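Local structure of phospholipase C-beta (PLC-beta) (Sepia officinalis, 3QR0) at residues D252-M257 / A274-L279; V719-S724 / R746-R751; D446-P449 / G453-L456. The protein is a multidomain phospholipase C of the beta class, which joins a PH domain, EF-hand-like helices, a calcium-binding TIM-barrel-like core and a C2 domain. One frame throughout, in Å; residues are numbered along the deposited sequence.

Overall arrangement
Contacts 1 and 2 are buried, contact 3 lies at the surface, and each belongs to a different domain family. In contact 1 two helices of the EF-hand-like region meet through a leucine and a cysteine; in contact 2 strands from separate sheets of the C2 domain face each other through branched aliphatic side chains. Neither has a hydrogen bond across it. Contact 3 joins two pieces of one loop in the X region and mixes a histidine-to-carbonyl bond and a bridging water with a valine packed on a proline. Contacts 1 and 2 lie near each other without touching, nearest atoms about 6 Å apart, whereas contact 3 is about 29 Å from contact 2, again between nearest atoms.

Contact 1: residues D252-M257 / A274-L279; sequences DFLNDM and AQCEAL
Leu254 and Cys276 join two helices of the EF-hand-like region, helix 247-257 and helix 273-288, which follow one another in the chain with a linker of mostly irregular structure between them. The CA atoms of Leu254 and Cys276, the nearest pair between the two segments, are still 9.0 Å apart, and the interval is bridged by side chains alone, without a hydrogen bond. Leu254 gives the larger share of the buried surface. Its CB points toward the other helix, and with CG anti to its own carbonyl carbon (chi1 -66°) and CD1 extended beyond it (chi2 174°), one methyl leads the approach. Cys276 replies from the opposite helix: its CB also points across, and its thiol is the group that meets this methyl. Leu279, one turn further along helix 273-288, adds a looser apolar contact, its CD1 lying 4.4 Å from CD1 of Leu254. The same leucine methyl therefore serves both partners. Around this pair, Leu254 also touches Phe305 of helix 299-307 and Tyr271 of the linker, while Cys276 also touches Thr247 and Arg251 in the earlier part of helix 247-257. Asn255 OD1 accepts a hydrogen bond from Tyr271 N, tying the linker back to the first helix. The closest approach is Leu254 CD1 to Cys276 SG, 3.8 Å.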
loop_
_atom_site.group_PDB
_atom_site.type_symbol
_atom_site.label_atom_id
_atom_site.label_comp_id
_atom_site.label_asym_id
_atom_site.label_seq_id
_atom_site.Cartn_x
_atom_site.Cartn_y
_atom_site.Cartn_z
ATOM N N ASP A 252 -18.692 -28.113 -1.999
ATOM C CA ASP A 252 -17.976 -28.485 -0.783
ATOM C C ASP A 252 -16.547 -27.942 -0.781
ATOM O O ASP A 252 -16.054 -27.522 0.262
ATOM C CB ASP A 252 -17.998 -30.003 -0.591
ATOM C CG ASP A 252 -19.388 -30.525 -0.260
ATOM O OD1 ASP A 252 -19.587 -31.757 -0.279
ATOM O OD2 ASP A 252 -20.293 -29.707 0.021
ATOM N N PHE A 253 -15.901 -27.921 -1.947
ATOM C CA PHE A 253 -14.592 -27.284 -2.084
ATOM C C PHE A 253 -14.666 -25.806 -1.681
ATOM O O PHE A 253 -13.874 -25.338 -0.866
ATOM C CB PHE A 253 -14.080 -27.436 -3.522
ATOM C CG PHE A 253 -12.884 -26.588 -3.849
ATOM C CD1 PHE A 253 -11.671 -26.792 -3.214
ATOM C CD2 PHE A 253 -12.959 -25.613 -4.833
ATOM C CE1 PHE A 253 -10.570 -26.017 -3.529
ATOM C CE2 PHE A 253 -11.859 -24.842 -5.154
ATOM C CZ PHE A 253 -10.662 -25.044 -4.504
ATOM N N LEU A 254 -15.631 -25.083 -2.242
ATOM C CA LEU A 254 -15.795 -23.661 -1.939
ATOM C C LEU A 254 -16.166 -23.409 -0.476
ATOM O O LEU A 254 -15.665 -22.461 0.134
ATOM C CB LEU A 254 -16.844 -23.026 -2.860
ATOM C CG LEU A 254 -16.490 -22.964 -4.351
ATOM C CD1 LEU A 254 -17.671 -22.440 -5.172
ATOM C CD2 LEU A 254 -15.277 -22.113 -4.571
ATOM N N ASN A 255 -17.035 -24.253 0.078
ATOM C CA ASN A 255 -17.535 -24.061 1.440
ATOM C C ASN A 255 -16.630 -24.638 2.543
ATOM O O ASN A 255 -16.733 -24.211 3.692
ATOM C CB ASN A 255 -18.948 -24.646 1.581
ATOM C CG ASN A 255 -20.004 -23.854 0.807
ATOM O OD1 ASN A 255 -19.818 -22.677 0.492
ATOM N ND2 ASN A 255 -21.124 -24.503 0.513
ATOM N N ASP A 256 -15.767 -25.601 2.207
ATOM C CA ASP A 256 -14.918 -26.272 3.208
ATOM C C ASP A 256 -13.471 -25.806 3.139
ATOM O O ASP A 256 -12.922 -25.351 4.138
ATOM C CB ASP A 256 -14.960 -27.804 3.054
ATOM C CG ASP A 256 -16.339 -28.398 3.344
ATOM O OD1 ASP A 256 -17.068 -27.834 4.187
ATOM O OD2 ASP A 256 -16.685 -29.441 2.741
ATOM N N MET A 257 -12.851 -25.914 1.968
ATOM C CA MET A 257 -11.426 -25.607 1.824
ATOM C C MET A 257 -11.140 -24.127 1.559
ATOM O O MET A 257 -10.187 -23.572 2.104
ATOM C CB MET A 257 -10.804 -26.447 0.707
ATOM C CG MET A 257 -9.294 -26.268 0.596
ATOM S SD MET A 257 -8.545 -27.273 -0.685
ATOM C CE MET A 257 -8.841 -28.930 -0.073
ATOM N N ALA A 274 -27.256 -24.506 -6.919
ATOM C CA ALA A 274 -27.660 -23.727 -8.092
ATOM C C ALA A 274 -26.597 -22.705 -8.499
ATOM O O ALA A 274 -26.332 -22.528 -9.686
ATOM C CB ALA A 274 -29.001 -23.036 -7.835
ATOM N N GLN A 275 -25.993 -22.040 -7.517
ATOM C CA GLN A 275 -24.909 -21.092 -7.779
ATOM C C GLN A 275 -23.678 -21.782 -8.360
ATOM O O GLN A 275 -23.060 -21.272 -9.292
ATOM C CB GLN A 275 -24.501 -20.356 -6.506
ATOM C CG GLN A 275 -25.552 -19.396 -5.967
ATOM C CD GLN A 275 -25.261 -18.950 -4.542
ATOM O OE1 GLN A 275 -24.267 -19.358 -3.935
ATOM N NE2 GLN A 275 -26.131 -18.101 -3.999
ATOM N N CYS A 276 -23.326 -22.938 -7.800
ATOM C CA CYS A 276 -22.150 -23.687 -8.246
ATOM C C CYS A 276 -22.321 -24.287 -9.641
ATOM O O CYS A 276 -21.386 -24.264 -10.441
ATOM C CB CYS A 276 -21.784 -24.767 -7.227
ATOM S SG CYS A 276 -21.088 -24.064 -5.724
ATOM N N GLU A 277 -23.508 -24.810 -9.939
ATOM C CA GLU A 277 -23.816 -25.258 -11.296
ATOM C C GLU A 277 -23.643 -24.105 -12.283
ATOM O O GLU A 277 -23.101 -24.293 -13.372
ATOM C CB GLU A 277 -25.243 -25.808 -11.384
ATOM C CG GLU A 277 -25.593 -26.401 -12.743
ATOM C CD GLU A 277 -27.021 -26.901 -12.805
ATOM O OE1 GLU A 277 -27.274 -28.038 -12.366
ATOM O OE2 GLU A 277 -27.891 -26.154 -13.299
ATOM N N ALA A 278 -24.090 -22.916 -11.884
ATOM C CA ALA A 278 -24.014 -21.724 -12.731
ATOM C C ALA A 278 -22.572 -21.259 -12.912
ATOM O O ALA A 278 -22.170 -20.903 -14.018
ATOM C CB ALA A 278 -24.865 -20.602 -12.145
ATOM N N LEU A 279 -21.797 -21.253 -11.830
ATOM C CA LEU A 279 -20.374 -20.915 -11.919
ATOM C C LEU A 279 -19.616 -21.899 -12.810
ATOM O O LEU A 279 -18.769 -21.493 -13.622
ATOM C CB LEU A 279 -19.728 -20.883 -10.529
ATOM C CG LEU A 279 -20.145 -19.732 -9.605
ATOM C CD1 LEU A 279 -19.527 -19.928 -8.226
ATOM C CD2 LEU A 279 -19.760 -18.378 -10.172
#

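Contact 2: residues V719-S724 / R746-R751; sequences VRIIVS and RHVPLR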
loop_
_atom_site.group_PDB
_atom_site.type_symbol
_atom_site.label_atom_id
_atom_site.label_comp_id
_atom_site.label_asym_id
_atom_site.label_seq_id
_atom_site.Cartn_x
_atom_site.Cartn_y
_atom_site.Cartn_z
ATOM N N VAL A 719 0.477 -12.197 7.756
ATOM C CA VAL A 719 1.382 -13.143 7.129
ATOM C C VAL A 719 1.873 -12.507 5.838
ATOM O O VAL A 719 1.132 -11.754 5.177
ATOM C CB VAL A 719 0.711 -14.527 6.892
ATOM C CG1 VAL A 719 -0.451 -14.424 5.900
ATOM C CG2 VAL A 719 1.738 -15.541 6.422
ATOM N N ARG A 720 3.134 -12.766 5.504
ATOM C CA ARG A 720 3.769 -12.114 4.378
ATOM C C ARG A 720 4.554 -13.104 3.537
ATOM O O ARG A 720 5.375 -13.853 4.067
ATOM C CB ARG A 720 4.711 -11.019 4.873
ATOM C CG ARG A 720 5.319 -10.202 3.764
ATOM C CD ARG A 720 6.097 -9.034 4.310
ATOM N NE ARG A 720 6.831 -8.350 3.251
ATOM C CZ ARG A 720 8.122 -8.028 3.289
ATOM N NH1 ARG A 720 8.883 -8.321 4.340
ATOM N NH2 ARG A 720 8.660 -7.408 2.252
ATOM N N ILE A 721 4.300 -13.086 2.230
ATOM C CA ILE A 721 5.067 -13.866 1.256
ATOM C C ILE A 721 6.084 -12.950 0.581
ATOM O O ILE A 721 5.716 -11.891 0.079
ATOM C CB ILE A 721 4.137 -14.494 0.188
ATOM C CG1 ILE A 721 3.263 -15.587 0.813
ATOM C CG2 ILE A 721 4.950 -15.086 -0.965
ATOM C CD1 ILE A 721 2.236 -16.203 -0.164
ATOM N N ILE A 722 7.356 -13.350 0.580
ATOM C CA ILE A 722 8.419 -12.584 -0.070
ATOM C C ILE A 722 9.134 -13.470 -1.086
ATOM O O ILE A 722 9.576 -14.567 -0.758
ATOM C CB ILE A 722 9.465 -12.036 0.939
ATOM C CG1 ILE A 722 8.795 -11.309 2.113
ATOM C CG2 ILE A 722 10.427 -11.083 0.224
ATOM C CD1 ILE A 722 8.485 -12.191 3.309
ATOM N N VAL A 723 9.234 -12.997 -2.322
ATOM C CA VAL A 723 9.944 -13.730 -3.359
ATOM C C VAL A 723 11.237 -12.997 -3.694
ATOM O O VAL A 723 11.229 -11.782 -3.909
ATOM C CB VAL A 723 9.100 -13.901 -4.633
ATOM C CG1 VAL A 723 9.840 -14.779 -5.633
ATOM C CG2 VAL A 723 7.723 -14.494 -4.303
ATOM N N SER A 724 12.337 -13.747 -3.739
ATOM C CA SER A 724 13.664 -13.194 -4.008
ATOM C C SER A 724 14.418 -14.015 -5.043
ATOM O O SER A 724 14.160 -15.209 -5.211
ATOM C CB SER A 724 14.486 -13.162 -2.715
ATOM O OG SER A 724 13.841 -12.399 -1.711
ATOM N N ARG A 746 -4.882 -20.484 -3.510
ATOM C CA ARG A 746 -4.951 -19.084 -3.912
ATOM C C ARG A 746 -3.789 -18.709 -4.806
ATOM O O ARG A 746 -2.651 -19.085 -4.534
ATOM C CB ARG A 746 -4.926 -18.175 -2.676
ATOM C CG ARG A 746 -6.077 -18.368 -1.716
ATOM C CD ARG A 746 -7.407 -17.845 -2.255
ATOM N NE ARG A 746 -8.503 -18.278 -1.394
ATOM C CZ ARG A 746 -9.777 -17.926 -1.527
ATOM N NH1 ARG A 746 -10.159 -17.097 -2.491
ATOM N NH2 ARG A 746 -10.677 -18.404 -0.675
ATOM N N HIS A 747 -4.076 -17.970 -5.875
ATOM C CA HIS A 747 -3.038 -17.200 -6.547
ATOM C C HIS A 747 -2.831 -15.914 -5.770
ATOM O O HIS A 747 -3.785 -15.297 -5.292
ATOM C CB HIS A 747 -3.401 -16.896 -7.999
ATOM C CG HIS A 747 -3.370 -18.101 -8.881
ATOM N ND1 HIS A 747 -4.450 -18.945 -9.017
ATOM C CD2 HIS A 747 -2.385 -18.616 -9.652
ATOM C CE1 HIS A 747 -4.134 -19.927 -9.844
ATOM N NE2 HIS A 747 -2.889 -19.751 -10.244
ATOM N N VAL A 748 -1.571 -15.515 -5.652
ATOM C CA VAL A 748 -1.179 -14.363 -4.860
ATOM C C VAL A 748 -0.379 -13.415 -5.753
ATOM O O VAL A 748 0.845 -13.521 -5.822
ATOM C CB VAL A 748 -0.319 -14.809 -3.651
ATOM C CG1 VAL A 748 -0.022 -13.628 -2.732
ATOM C CG2 VAL A 748 -1.015 -15.921 -2.881
ATOM N N PRO A 749 -1.072 -12.510 -6.478
ATOM C CA PRO A 749 -0.341 -11.520 -7.267
ATOM C C PRO A 749 0.620 -10.725 -6.394
ATOM O O PRO A 749 0.247 -10.260 -5.312
ATOM C CB PRO A 749 -1.450 -10.626 -7.834
ATOM C CG PRO A 749 -2.651 -11.528 -7.888
ATOM C CD PRO A 749 -2.529 -12.413 -6.685
ATOM N N LEU A 750 1.856 -10.598 -6.855
ATOM C CA LEU A 750 2.899 -9.944 -6.076
ATOM C C LEU A 750 2.910 -8.425 -6.249
ATOM O O LEU A 750 2.511 -7.893 -7.288
ATOM C CB LEU A 750 4.263 -10.515 -6.450
ATOM C CG LEU A 750 4.455 -11.996 -6.142
ATOM C CD1 LEU A 750 5.800 -12.482 -6.702
ATOM C CD2 LEU A 750 4.374 -12.249 -4.639
ATOM N N ARG A 751 3.386 -7.750 -5.209
ATOM C CA ARG A 751 3.492 -6.302 -5.150
ATOM C C ARG A 751 4.945 -5.892 -4.985
ATOM O O ARG A 751 5.766 -6.663 -4.459
ATOM C CB ARG A 751 2.705 -5.781 -3.950
ATOM C CG ARG A 751 1.258 -6.218 -3.931
ATOM C CD ARG A 751 0.467 -5.443 -4.945
ATOM N NE ARG A 751 -0.930 -5.866 -5.016
ATOM C CZ ARG A 751 -1.854 -5.614 -4.091
ATOM N NH1 ARG A 751 -1.556 -4.954 -2.978
ATOM N NH2 ARG A 751 -3.095 -6.038 -4.281
#
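Val723 and Leu750 meet across the interior of the C2 beta-sandwich, where strand 718-725 of one four-stranded sheet faces strand 746-751, an outermost strand of the other. The two side chains cross at about a right angle, both rooted on CB atoms that point toward the opposing sheet. Leu750 offers both of its methyls: CD1 comes nearer, and CD2 lies 4.0 Å from Val723 CG2. On the valine, CG1 is anti to the backbone N (chi1 -175°), which leaves CG2 as the branch that receives the leucine. Two residues back along each strand, Ile721 and Val748 repeat the theme more loosely, with Ile721 CD1 at 4.2 Å from Val748 CG2; the extended end of the isoleucine (chi2 176°) carries this methyl across. Ile722, between the two contributors on its strand, points away. No hydrogen bond joins the strands, as expected for facing sheets: Ile721 and Val723 instead form backbone bonds with strand 730-737, and Val671 of strand 669-676 packs on both side chains. Ile656, from the opposing sheet, also touches Ile721, and Leu662 lies against Leu750. The tightest approach is between Val723 CG2 and Leu750 CD1, at 3.7 Å.

Contact 3: residues D446-P449 / G453-L456; sequences DGHP and GVPL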
loop_
_atom_site.group_PDB
_atom_site.type_symbol
_atom_site.label_atom_id
_atom_site.label_comp_id
_atom_site.label_asym_id
_atom_site.label_seq_id
_atom_site.Cartn_x
_atom_site.Cartn_y
_atom_site.Cartn_z
ATOM N N ASP A 446 -18.657 21.037 17.686
ATOM C CA ASP A 446 -19.789 20.881 18.591
ATOM C C ASP A 446 -19.834 19.489 19.216
ATOM O O ASP A 446 -19.607 18.484 18.538
ATOM C CB ASP A 446 -21.114 21.158 17.876
ATOM C CG ASP A 446 -22.198 21.592 18.832
ATOM O OD1 ASP A 446 -22.096 22.724 19.347
ATOM O OD2 ASP A 446 -23.143 20.809 19.078
ATOM N N GLY A 447 -20.118 19.448 20.515
ATOM C CA GLY A 447 -20.177 18.199 21.269
ATOM C C GLY A 447 -18.837 17.750 21.832
ATOM O O GLY A 447 -18.786 16.815 22.631
ATOM N N HIS A 448 -17.752 18.411 21.422
ATOM C CA HIS A 448 -16.405 17.990 21.806
ATOM C C HIS A 448 -15.545 19.160 22.284
ATOM O O HIS A 448 -14.530 19.492 21.665
ATOM C CB HIS A 448 -15.744 17.244 20.647
ATOM C CG HIS A 448 -16.440 15.968 20.294
ATOM N ND1 HIS A 448 -16.125 14.764 20.885
ATOM C CD2 HIS A 448 -17.466 15.716 19.446
ATOM C CE1 HIS A 448 -16.910 13.820 20.398
ATOM N NE2 HIS A 448 -17.737 14.371 19.527
ATOM N N PRO A 449 -15.940 19.780 23.406
ATOM C CA PRO A 449 -15.120 20.833 23.977
ATOM C C PRO A 449 -13.846 20.254 24.589
ATOM O O PRO A 449 -13.781 19.050 24.866
ATOM C CB PRO A 449 -16.020 21.431 25.058
ATOM C CG PRO A 449 -16.897 20.314 25.473
ATOM C CD PRO A 449 -17.108 19.467 24.252
ATOM N N GLY A 453 -12.536 14.477 30.436
ATOM C CA GLY A 453 -13.600 13.478 30.323
ATOM C C GLY A 453 -14.347 13.482 28.998
ATOM O O GLY A 453 -15.179 12.608 28.757
ATOM N N VAL A 454 -14.061 14.458 28.140
ATOM C CA VAL A 454 -14.719 14.558 26.847
ATOM C C VAL A 454 -13.889 13.827 25.790
ATOM O O VAL A 454 -12.744 14.210 25.526
ATOM C CB VAL A 454 -14.913 16.023 26.431
ATOM C CG1 VAL A 454 -15.509 16.108 25.038
ATOM C CG2 VAL A 454 -15.807 16.747 27.446
ATOM N N PRO A 455 -14.460 12.782 25.170
ATOM C CA PRO A 455 -13.665 12.022 24.203
ATOM C C PRO A 455 -13.335 12.804 22.934
ATOM O O PRO A 455 -14.041 13.753 22.575
ATOM C CB PRO A 455 -14.541 10.806 23.891
ATOM C CG PRO A 455 -15.917 11.201 24.257
ATOM C CD PRO A 455 -15.812 12.218 25.347
ATOM N N LEU A 456 -12.255 12.405 22.271
ATOM C CA LEU A 456 -11.871 13.011 21.004
ATOM C C LEU A 456 -12.981 12.787 19.984
ATOM O O LEU A 456 -13.697 11.789 20.074
ATOM C CB LEU A 456 -10.575 12.393 20.481
ATOM C CG LEU A 456 -9.325 12.612 21.325
ATOM C CD1 LEU A 456 -8.242 11.579 20.982
ATOM C CD2 LEU A 456 -8.810 14.026 21.147
HETATM O O HOH W 1 -12.282 16.750 23.479
#
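The imidazole of His448 turns its edge to Pro455, whose carbonyl oxygen lies near the ring plane, while Leu456 O and Val454 CG1 approach the ring obliquely. His448 ND1 donates to Pro455 O at 2.9 Å, with an N-H...O angle of 159°. The acceptor is only 6° out of the imidazole plane, but seen from the carbonyl the donor is tilted 31° from the plane of the C=O group. Although the CB of His448 does not aim at 453-456, the end of the ring comes nearer and ND1 makes the bond. Val454 lies alongside, its CG1 against Pro449 CD at 3.8 Å, the two side chains crossing at about a right angle. The same Val454 CG1 is 3.4 Å from Pro449 O. A water donates to Pro449 O (3.1 Å) and to Val454 O (3.3 Å), so backbone carbonyls of both segments share one bridge. Tyr520 OH bonds His448 O, and Leu456, directed away from 446-449, packs on Thr328 and on Ile568, just before strand 569-572. Both segments belong to the surface loop of the TIM-barrel-like X region that runs from helix 422-436 to strand 466-469.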